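PDB 3N6Z: putative immunoglobulin A1 protease from Bacteroides ovatus, which is of unknown activity, possibly a peptidase acting on immunoglobulin A1, and folds as a solenoid of stacked parallel beta-strand coils. Local coordinates for residues 134-139 / 170-175; 163-168 / 192-197; 203-208 / 357-362. All coordinates share one frame; numbering follows the deposited sequence. Where two conformers were deposited one is given.

Interaction 1: 134-139 / 170-175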
loop_
_atom_site.group_PDB
_atom_site.type_symbol
_atom_site.label_atom_id
_atom_site.label_comp_id
_atom_site.label_asym_id
_atom_site.label_seq_id
_atom_site.Cartn_x
_atom_site.Cartn_y
_atom_site.Cartn_z
ATOM N N GLY A 134 -8.101 -3.468 -7.122
ATOM C CA GLY A 134 -7.201 -2.498 -7.704
ATOM C C GLY A 134 -7.746 -1.103 -7.582
ATOM O O GLY A 134 -8.955 -0.899 -7.676
ATOM N N PHE A 135 -6.848 -0.158 -7.331
ATOM C CA PHE A 135 -7.168 1.269 -7.384
ATOM C C PHE A 135 -6.518 1.861 -8.625
ATOM O O PHE A 135 -5.290 1.851 -8.749
ATOM C CB PHE A 135 -6.672 2.019 -6.133
ATOM C CG PHE A 135 -7.451 1.715 -4.905
ATOM C CD1 PHE A 135 -7.240 0.543 -4.199
ATOM C CD2 PHE A 135 -8.387 2.636 -4.424
ATOM C CE1 PHE A 135 -7.953 0.285 -3.049
ATOM C CE2 PHE A 135 -9.114 2.359 -3.298
ATOM C CZ PHE A 135 -8.910 1.200 -2.595
ATOM N N VAL A 136 -7.325 2.337 -9.568
ATOM C CA VAL A 136 -6.835 2.911 -10.819
ATOM C C VAL A 136 -6.978 4.426 -10.788
ATOM O O VAL A 136 -8.057 4.951 -10.507
ATOM C CB VAL A 136 -7.586 2.320 -12.028
ATOM C CG1 VAL A 136 -7.244 3.077 -13.325
ATOM C CG2 VAL A 136 -7.338 0.804 -12.142
ATOM N N ASN A 137 -5.873 5.128 -11.042
ATOM C CA ASN A 137 -5.868 6.606 -11.065
ATOM C C ASN A 137 -6.375 7.209 -9.770
ATOM O O ASN A 137 -7.209 8.124 -9.757
ATOM C CB ASN A 137 -6.677 7.198 -12.245
ATOM C CG ASN A 137 -6.451 8.704 -12.392
ATOM O OD1 ASN A 137 -5.306 9.177 -12.311
ATOM N ND2 ASN A 137 -7.537 9.470 -12.513
ATOM N N ALA A 138 -5.893 6.673 -8.648
ATOM C CA ALA A 138 -6.146 7.258 -7.356
ATOM C C ALA A 138 -5.261 8.481 -7.174
ATOM O O ALA A 138 -4.164 8.575 -7.726
ATOM C CB ALA A 138 -5.874 6.235 -6.238
ATOM N N SER A 139 -5.693 9.388 -6.305
ATOM C CA SER A 139 -4.860 10.520 -5.906
ATOM C C SER A 139 -5.109 10.828 -4.447
ATOM O O SER A 139 -6.207 11.236 -4.070
ATOM C CB SER A 139 -5.163 11.759 -6.745
ATOM O OG SER A 139 -4.401 12.870 -6.306
ATOM N N ASN A 170 -3.127 -9.419 -2.911
ATOM C CA ASN A 170 -3.701 -9.459 -4.264
ATOM C C ASN A 170 -4.356 -8.123 -4.628
ATOM O O ASN A 170 -5.489 -8.086 -5.125
ATOM C CB ASN A 170 -4.721 -10.596 -4.466
ATOM C CG ASN A 170 -4.267 -11.928 -3.950
ATOM O OD1 ASN A 170 -3.085 -12.272 -3.925
ATOM N ND2 ASN A 170 -5.253 -12.715 -3.514
ATOM N N CYS A 171 -3.651 -7.026 -4.354
ATOM C CA CYS A 171 -4.149 -5.696 -4.653
ATOM C C CYS A 171 -3.139 -4.903 -5.478
ATOM O O CYS A 171 -1.954 -5.223 -5.503
ATOM C CB CYS A 171 -4.485 -4.914 -3.374
ATOM S SG CYS A 171 -5.826 -5.598 -2.406
ATOM N N TYR A 172 -3.597 -3.822 -6.092
ATOM C CA TYR A 172 -2.706 -2.925 -6.793
ATOM C C TYR A 172 -3.211 -1.517 -6.763
ATOM O O TYR A 172 -4.407 -1.269 -6.530
ATOM C CB TYR A 172 -2.450 -3.396 -8.226
ATOM C CG TYR A 172 -3.538 -3.137 -9.259
ATOM C CD1 TYR A 172 -3.518 -1.984 -10.026
ATOM C CD2 TYR A 172 -4.497 -4.104 -9.545
ATOM C CE1 TYR A 172 -4.442 -1.792 -11.069
ATOM C CE2 TYR A 172 -5.445 -3.912 -10.567
ATOM C CZ TYR A 172 -5.392 -2.775 -11.332
ATOM O OH TYR A 172 -6.288 -2.606 -12.375
ATOM N N THR A 173 -2.289 -0.582 -6.981
ATOM C CA THR A 173 -2.609 0.829 -7.104
ATOM C C THR A 173 -1.881 1.489 -8.253
ATOM O O THR A 173 -0.745 1.127 -8.608
ATOM C CB THR A 173 -2.321 1.636 -5.822
ATOM O OG1 THR A 173 -0.915 1.701 -5.624
ATOM C CG2 THR A 173 -2.978 0.995 -4.589
ATOM N N THR A 174 -2.557 2.460 -8.831
ATOM C CA THR A 174 -1.980 3.392 -9.821
ATOM C C THR A 174 -2.470 4.786 -9.478
ATOM O O THR A 174 -3.502 4.957 -8.814
ATOM C CB THR A 174 -2.330 3.017 -11.288
ATOM O OG1 THR A 174 -3.587 3.600 -11.684
ATOM C CG2 THR A 174 -2.381 1.473 -11.497
ATOM N N GLY A 175 -1.729 5.802 -9.942
ATOM C CA GLY A 175 -2.057 7.195 -9.669
ATOM C C GLY A 175 -0.938 7.925 -8.941
ATOM O O GLY A 175 0.210 7.874 -9.385
#
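Tyr172 CG stands between its own backbone N and carbonyl carbon (chi1 78°), which lays the phenol ring over Gly134 of the neighbouring strand; at Thr174 the same kind of torsion (chi1 87°) sends OG1 to the backbone of Asn137. Gly134 CA sits over one face of the Tyr172 ring, 3.8 Å from its centroid, a CH-pi contact that leaves no room for a side chain at this position. Val136 CG2 crosses to the far end of the same ring, 3.6 Å from Tyr172 OH, whose polar partner is Glu363 N. Beneath the side chains, strands 134-136 and 172-174 run parallel, their axes 4.6 Å apart, as equivalent rungs of successive coils of a beta-solenoid. Phe135 N donates to Tyr172 O and, in turn, Thr174 N donates to Phe135 O at 2.8 Å. The opposite face of the sheet carries Phe135 and Thr173, with Phe135 CB 4.1 Å from Thr173 CG2; Phe122 meets the Phe135 ring edge-to-face. At the corner the register slips by one residue in a beta bulge. There Asn137 N points almost straight at Thr174 OG1 (2.8 Å, 173° at the hydrogen), while Ala138 N takes Thr174 O. One threonine thus accepts two backbone N-H groups through its hydroxyl and its carbonyl, keeping the coils hydrogen-bonded through the bend where simple strand pairing is interrupted.

Interaction 2: 163-168 / 192-197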
loop_
_atom_site.group_PDB
_atom_site.type_symbol
_atom_site.label_atom_id
_atom_site.label_comp_id
_atom_site.label_asym_id
_atom_site.label_seq_id
_atom_site.Cartn_x
_atom_site.Cartn_y
_atom_site.Cartn_z
ATOM N N ASN A 163 -6.412 -8.850 16.339
ATOM C CA ASN A 163 -7.382 -8.270 15.416
ATOM C C ASN A 163 -7.017 -6.857 14.974
ATOM O O ASN A 163 -7.626 -6.336 14.038
ATOM C CB ASN A 163 -8.776 -8.291 16.026
ATOM C CG ASN A 163 -9.341 -9.692 16.174
ATOM O OD1 ASN A 163 -8.907 -10.651 15.508
ATOM N ND2 ASN A 163 -10.363 -9.802 17.022
ATOM N N LYS A 164 -5.978 -6.253 15.586
ATOM C CA LYS A 164 -5.490 -4.933 15.182
ATOM C C LYS A 164 -4.342 -4.984 14.167
ATOM O O LYS A 164 -3.899 -3.921 13.689
ATOM C CB LYS A 164 -5.108 -4.138 16.444
ATOM C CG LYS A 164 -6.275 -4.004 17.452
ATOM C CD LYS A 164 -7.590 -3.549 16.844
ATOM C CE LYS A 164 -8.663 -3.244 17.842
ATOM N NZ LYS A 164 -9.994 -2.932 17.187
ATOM N N THR A 165 -3.892 -6.179 13.789
ATOM C CA THR A 165 -2.974 -6.324 12.653
ATOM C C THR A 165 -3.772 -6.131 11.357
ATOM O O THR A 165 -5.003 -6.170 11.349
ATOM C CB THR A 165 -2.280 -7.730 12.643
ATOM O OG1 THR A 165 -3.304 -8.749 12.547
ATOM C CG2 THR A 165 -1.435 -7.957 13.909
ATOM N N GLY A 166 -3.068 -5.909 10.272
ATOM C CA GLY A 166 -3.700 -5.702 8.969
ATOM C C GLY A 166 -2.929 -6.300 7.827
ATOM O O GLY A 166 -1.708 -6.327 7.861
ATOM N N ARG A 167 -3.653 -6.786 6.808
ATOM C CA ARG A 167 -3.053 -7.426 5.651
ATOM C C ARG A 167 -3.690 -6.895 4.369
ATOM O O ARG A 167 -4.923 -6.712 4.306
ATOM C CB ARG A 167 -3.249 -8.921 5.714
ATOM C CG ARG A 167 -2.525 -9.564 6.898
ATOM C CD ARG A 167 -3.136 -10.875 7.338
ATOM N NE ARG A 167 -4.471 -10.663 7.907
ATOM C CZ ARG A 167 -4.717 -10.173 9.128
ATOM N NH1 ARG A 167 -3.737 -9.928 9.973
ATOM N NH2 ARG A 167 -5.971 -9.915 9.491
ATOM N N ILE A 168 -2.852 -6.687 3.361
ATOM C CA ILE A 168 -3.279 -6.312 2.015
ATOM C C ILE A 168 -2.698 -7.355 1.081
ATOM O O ILE A 168 -1.472 -7.530 1.002
ATOM C CB ILE A 168 -2.830 -4.888 1.615
ATOM C CG1 ILE A 168 -3.525 -3.859 2.526
ATOM C CG2 ILE A 168 -3.131 -4.628 0.128
ATOM C CD1 ILE A 168 -3.042 -2.408 2.332
ATOM N N ASN A 192 3.071 -4.375 12.634
ATOM C CA ASN A 192 3.780 -5.591 12.996
ATOM C C ASN A 192 2.867 -6.756 13.334
ATOM O O ASN A 192 1.661 -6.761 12.984
ATOM C CB ASN A 192 4.866 -5.282 14.046
ATOM C CG ASN A 192 4.310 -4.993 15.431
ATOM O OD1 ASN A 192 3.289 -4.274 15.574
ATOM N ND2 ASN A 192 4.967 -5.536 16.452
ATOM N N SER A 193 3.420 -7.759 14.004
ATOM C CA SER A 193 2.757 -9.041 14.198
ATOM C C SER A 193 2.784 -9.367 15.669
ATOM O O SER A 193 3.811 -9.190 16.310
ATOM C CB SER A 193 3.489 -10.120 13.392
ATOM O OG SER A 193 3.495 -9.744 12.015
ATOM N N TYR A 194 1.659 -9.851 16.177
ATOM C CA TYR A 194 1.491 -10.156 17.604
ATOM C C TYR A 194 0.187 -10.926 17.781
ATOM O O TYR A 194 -0.668 -10.941 16.908
ATOM C CB TYR A 194 1.473 -8.863 18.452
ATOM C CG TYR A 194 0.630 -7.761 17.847
ATOM C CD1 TYR A 194 -0.724 -7.714 18.059
ATOM C CD2 TYR A 194 1.200 -6.779 17.055
ATOM C CE1 TYR A 194 -1.513 -6.734 17.496
ATOM C CE2 TYR A 194 0.418 -5.789 16.465
ATOM C CZ TYR A 194 -0.956 -5.766 16.702
ATOM O OH TYR A 194 -1.732 -4.779 16.119
ATOM N N ASP A 195 0.070 -11.614 18.917
ATOM C CA ASP A 195 -1.143 -12.313 19.321
ATOM C C ASP A 195 -1.687 -13.241 18.229
ATOM O O ASP A 195 -2.890 -13.288 17.981
ATOM C CB ASP A 195 -2.190 -11.315 19.801
ATOM C CG ASP A 195 -3.398 -11.964 20.438
ATOM O OD1 ASP A 195 -3.228 -12.918 21.240
ATOM O OD2 ASP A 195 -4.532 -11.531 20.140
ATOM N N GLY A 196 -0.786 -13.996 17.585
ATOM C CA GLY A 196 -1.182 -15.002 16.621
ATOM C C GLY A 196 -1.550 -14.528 15.226
ATOM O O GLY A 196 -1.978 -15.344 14.399
ATOM N N GLN A 197 -1.407 -13.228 14.969
ATOM C CA GLN A 197 -1.711 -12.651 13.657
ATOM C C GLN A 197 -0.543 -11.819 13.168
ATOM O O GLN A 197 0.354 -11.433 13.938
ATOM C CB GLN A 197 -2.996 -11.825 13.736
ATOM C CG GLN A 197 -4.231 -12.668 14.073
ATOM C CD GLN A 197 -5.522 -11.908 13.901
ATOM O OE1 GLN A 197 -5.779 -11.376 12.821
ATOM N NE2 GLN A 197 -6.353 -11.867 14.954
HETATM O O HOH W 1 -6.448 -8.596 11.994
#
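Thr165 CG2 packs onto one face of the Tyr194 ring, 3.8 Å from the centroid, and this is the tight part of the contact. The methyl group also reaches Asn192 O at 3.4 Å, while Tyr194 OH, hydrogen-bonded to Leu156 O, lies against the backbone and CB of Lys164. With CG2 turned to the ring, the Thr165 hydroxyl lies between its backbone N and carbonyl carbon (chi1 60°); there OG1 accepts from Arg167 NH1 in the guanidinium plane, is also hydrogen-bonded to Gly162 O, and touches Gln197 CB at 3.3 Å. Segment 163-168 leads into strand 166-169 of the parallel-strand solenoid, and 192-197 belongs to the loop joining strands 189-190 and 200-202, where a type I' turn from Tyr194 to Gln197 presents both side chains to Thr165. Toward the exposed Asn163 the contact becomes looser and more polar. Gln197 NE2 donates to Asn163 OD1 (2.9 Å, 156° at the hydrogen), although the two amide planes are 69° apart. Gln197 OE1 meets Arg167 through a water, which accepts from Arg167 NH2 at 2.9 Å and lies 3.0 Å from OE1. Replacing Gln197 with an alanine would probably leave Asn163 OD1 without this donor and the water without one of its holders. Arg167 also makes a salt bridge from NE to Asp129 and a bond from NH1 to Glu198 O.

Interaction 3: 203-208 / 357-362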
loop_
_atom_site.group_PDB
_atom_site.type_symbol
_atom_site.label_atom_id
_atom_site.label_comp_id
_atom_site.label_asym_id
_atom_site.label_seq_id
_atom_site.Cartn_x
_atom_site.Cartn_y
_atom_site.Cartn_z
ATOM N N ASN A 203 1.653 -10.191 -2.750
ATOM C CA ASN A 203 1.093 -10.289 -4.084
ATOM C C ASN A 203 0.393 -8.978 -4.499
ATOM O O ASN A 203 -0.772 -8.968 -4.902
ATOM C CB ASN A 203 0.160 -11.512 -4.223
ATOM C CG ASN A 203 0.927 -12.793 -4.544
ATOM O OD1 ASN A 203 1.831 -12.808 -5.411
ATOM N ND2 ASN A 203 0.597 -13.854 -3.829
ATOM N N CYS A 204 1.153 -7.902 -4.401
ATOM C CA CYS A 204 0.693 -6.569 -4.781
ATOM C C CYS A 204 1.668 -5.869 -5.686
ATOM O O CYS A 204 2.855 -6.137 -5.685
ATOM C CB CYS A 204 0.475 -5.656 -3.554
ATOM S SG CYS A 204 -0.836 -6.221 -2.430
ATOM N N TYR A 205 1.170 -4.957 -6.495
ATOM C CA TYR A 205 2.034 -4.047 -7.236
ATOM C C TYR A 205 1.479 -2.620 -7.211
ATOM O O TYR A 205 0.306 -2.377 -6.897
ATOM C CB TYR A 205 2.256 -4.519 -8.691
ATOM C CG TYR A 205 1.076 -4.400 -9.624
ATOM C CD1 TYR A 205 0.169 -5.432 -9.741
ATOM C CD2 TYR A 205 0.883 -3.271 -10.415
ATOM C CE1 TYR A 205 -0.920 -5.348 -10.617
ATOM C CE2 TYR A 205 -0.176 -3.182 -11.323
ATOM C CZ TYR A 205 -1.091 -4.223 -11.416
ATOM O OH TYR A 205 -2.179 -4.152 -12.286
ATOM N N SER A 206 2.345 -1.679 -7.554
ATOM C CA SER A 206 1.934 -0.310 -7.752
ATOM C C SER A 206 2.692 0.341 -8.882
ATOM O O SER A 206 3.886 0.072 -9.068
ATOM C CB SER A 206 2.148 0.499 -6.482
ATOM O OG SER A 206 1.678 1.830 -6.578
ATOM N N ASN A 207 1.978 1.195 -9.623
ATOM C CA ASN A 207 2.535 2.129 -10.581
ATOM C C ASN A 207 2.271 3.599 -10.176
ATOM O O ASN A 207 2.398 4.543 -10.993
ATOM C CB ASN A 207 1.956 1.826 -11.967
ATOM C CG ASN A 207 2.549 2.704 -13.025
ATOM O OD1 ASN A 207 3.679 3.173 -12.875
ATOM N ND2 ASN A 207 1.797 2.950 -14.087
ATOM N N ALA A 208 1.918 3.843 -8.923
ATOM C CA ALA A 208 1.680 5.215 -8.481
ATOM C C ALA A 208 2.973 5.994 -8.349
ATOM O O ALA A 208 3.965 5.421 -7.940
ATOM C CB ALA A 208 0.954 5.176 -7.141
ATOM N N PRO A 357 4.504 -6.670 -15.608
ATOM C CA PRO A 357 3.498 -7.629 -15.186
ATOM C C PRO A 357 2.334 -6.965 -14.444
ATOM O O PRO A 357 2.522 -5.968 -13.737
ATOM C CB PRO A 357 4.272 -8.578 -14.261
ATOM C CG PRO A 357 5.663 -8.475 -14.715
ATOM C CD PRO A 357 5.835 -7.041 -15.096
ATOM N N ILE A 358 1.165 -7.536 -14.631
ATOM C CA ILE A 358 -0.069 -7.088 -14.000
ATOM C C ILE A 358 -0.846 -8.330 -13.542
ATOM O O ILE A 358 -0.346 -9.431 -13.656
ATOM C CB ILE A 358 -0.877 -6.130 -14.937
ATOM C CG1 ILE A 358 -1.272 -6.853 -16.234
ATOM C CG2 ILE A 358 -0.084 -4.853 -15.228
ATOM C CD1 ILE A 358 -2.170 -6.055 -17.133
ATOM N N PHE A 359 -2.050 -8.159 -13.019
ATOM C CA PHE A 359 -2.854 -9.307 -12.682
ATOM C C PHE A 359 -3.678 -9.706 -13.882
ATOM O O PHE A 359 -3.991 -8.880 -14.747
ATOM C CB PHE A 359 -3.811 -9.033 -11.501
ATOM C CG PHE A 359 -3.138 -8.626 -10.206
ATOM C CD1 PHE A 359 -1.870 -9.035 -9.850
ATOM C CD2 PHE A 359 -3.855 -7.852 -9.318
ATOM C CE1 PHE A 359 -1.324 -8.669 -8.632
ATOM C CE2 PHE A 359 -3.342 -7.505 -8.081
ATOM C CZ PHE A 359 -2.060 -7.897 -7.768
ATOM N N GLN A 360 -4.128 -10.951 -13.863
ATOM C CA GLN A 360 -4.984 -11.444 -14.935
ATOM C C GLN A 360 -6.284 -10.653 -15.028
ATOM O O GLN A 360 -6.850 -10.521 -16.109
ATOM C CB GLN A 360 -5.203 -12.930 -14.752
ATOM C CG GLN A 360 -3.901 -13.659 -15.117
ATOM C CD GLN A 360 -3.911 -15.113 -14.861
ATOM O OE1 GLN A 360 -4.939 -15.767 -15.015
ATOM N NE2 GLN A 360 -2.752 -15.656 -14.452
ATOM N N TRP A 361 -6.726 -10.082 -13.902
ATOM C CA TRP A 361 -7.946 -9.279 -13.814
ATOM C C TRP A 361 -7.722 -7.760 -13.781
ATOM O O TRP A 361 -8.670 -7.007 -13.673
ATOM C CB TRP A 361 -8.750 -9.706 -12.606
ATOM C CG TRP A 361 -8.051 -9.749 -11.302
ATOM C CD1 TRP A 361 -7.488 -10.838 -10.739
ATOM C CD2 TRP A 361 -7.884 -8.669 -10.345
ATOM N NE1 TRP A 361 -6.954 -10.522 -9.501
ATOM C CE2 TRP A 361 -7.219 -9.212 -9.223
ATOM C CE3 TRP A 361 -8.270 -7.326 -10.313
ATOM C CZ2 TRP A 361 -6.901 -8.446 -8.087
ATOM C CZ3 TRP A 361 -7.965 -6.572 -9.202
ATOM C CH2 TRP A 361 -7.275 -7.141 -8.097
ATOM N N SER A 362 -6.480 -7.294 -13.889
ATOM C CA SER A 362 -6.201 -5.865 -13.911
ATOM C C SER A 362 -6.907 -5.203 -15.070
ATOM O O SER A 362 -7.018 -5.782 -16.169
ATOM C CB SER A 362 -4.690 -5.590 -13.968
ATOM O OG SER A 362 -4.010 -6.072 -12.813
#
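Tyr205 and Phe359 meet edge-to-face: the edge of the tyrosine ring points at the face of the phenylalanine, with planes 81° apart and centroids 5.0 Å from each other. Tyr205 CE1 lies above the centre of the Phe359 ring, and CD1 approaches Phe359 CE1 at 3.7 Å. The two side chains slide past one another in opposite directions, which carries the far end of Phe359 back to the other strand, where CZ comes within 3.3 Å of Asn203 O. At the outer end of the tyrosine, Ser362 OG lies near the ring plane and forms a hydrogen bond with Tyr205 OH (2.7 Å). With its CG beside the backbone N (chi1 -59°), Phe359 keeps its ring against Tyr205, while Ile358 CB and CG2 pack against the phenol oxygen and CZ. Segment 357-362 lies over strand 204-206 of the solenoid; Tyr172, stacked on Tyr205, and Trp349, edge-to-face with Phe359, extend the aromatic cluster around the pair. The same Ser362 OG accepts from Phe359 N at 2.9 Å, across the type I turn from Phe359 to Ser362. The serine hydroxyl therefore ties the buried phenol to the backbone of its own turn, fixing the end of Tyr205 while the rings supply the apolar packing.

Strands 172-174 of interaction 1 and 204-206 of interaction 3 are neighbours in one parallel sheet, and the centres of these contacts lie about 9 Å apart. Thr173 OG1 and Ser206 OG, 2.8 Å apart, probably hydrogen-bond across them. Interaction 2 is more remote, with its centre about 23 Å from that of interaction 1 and 24 Å from that of interaction 3, but strand 166-169 runs on to 172-174 within the same coil. Along the chain interactions 1 and 2 interleave, and interaction 3 follows both. Together they join successive coils in the sheet, link a connecting loop to a coil, and bring the C-terminal end back onto the solenoid's middle.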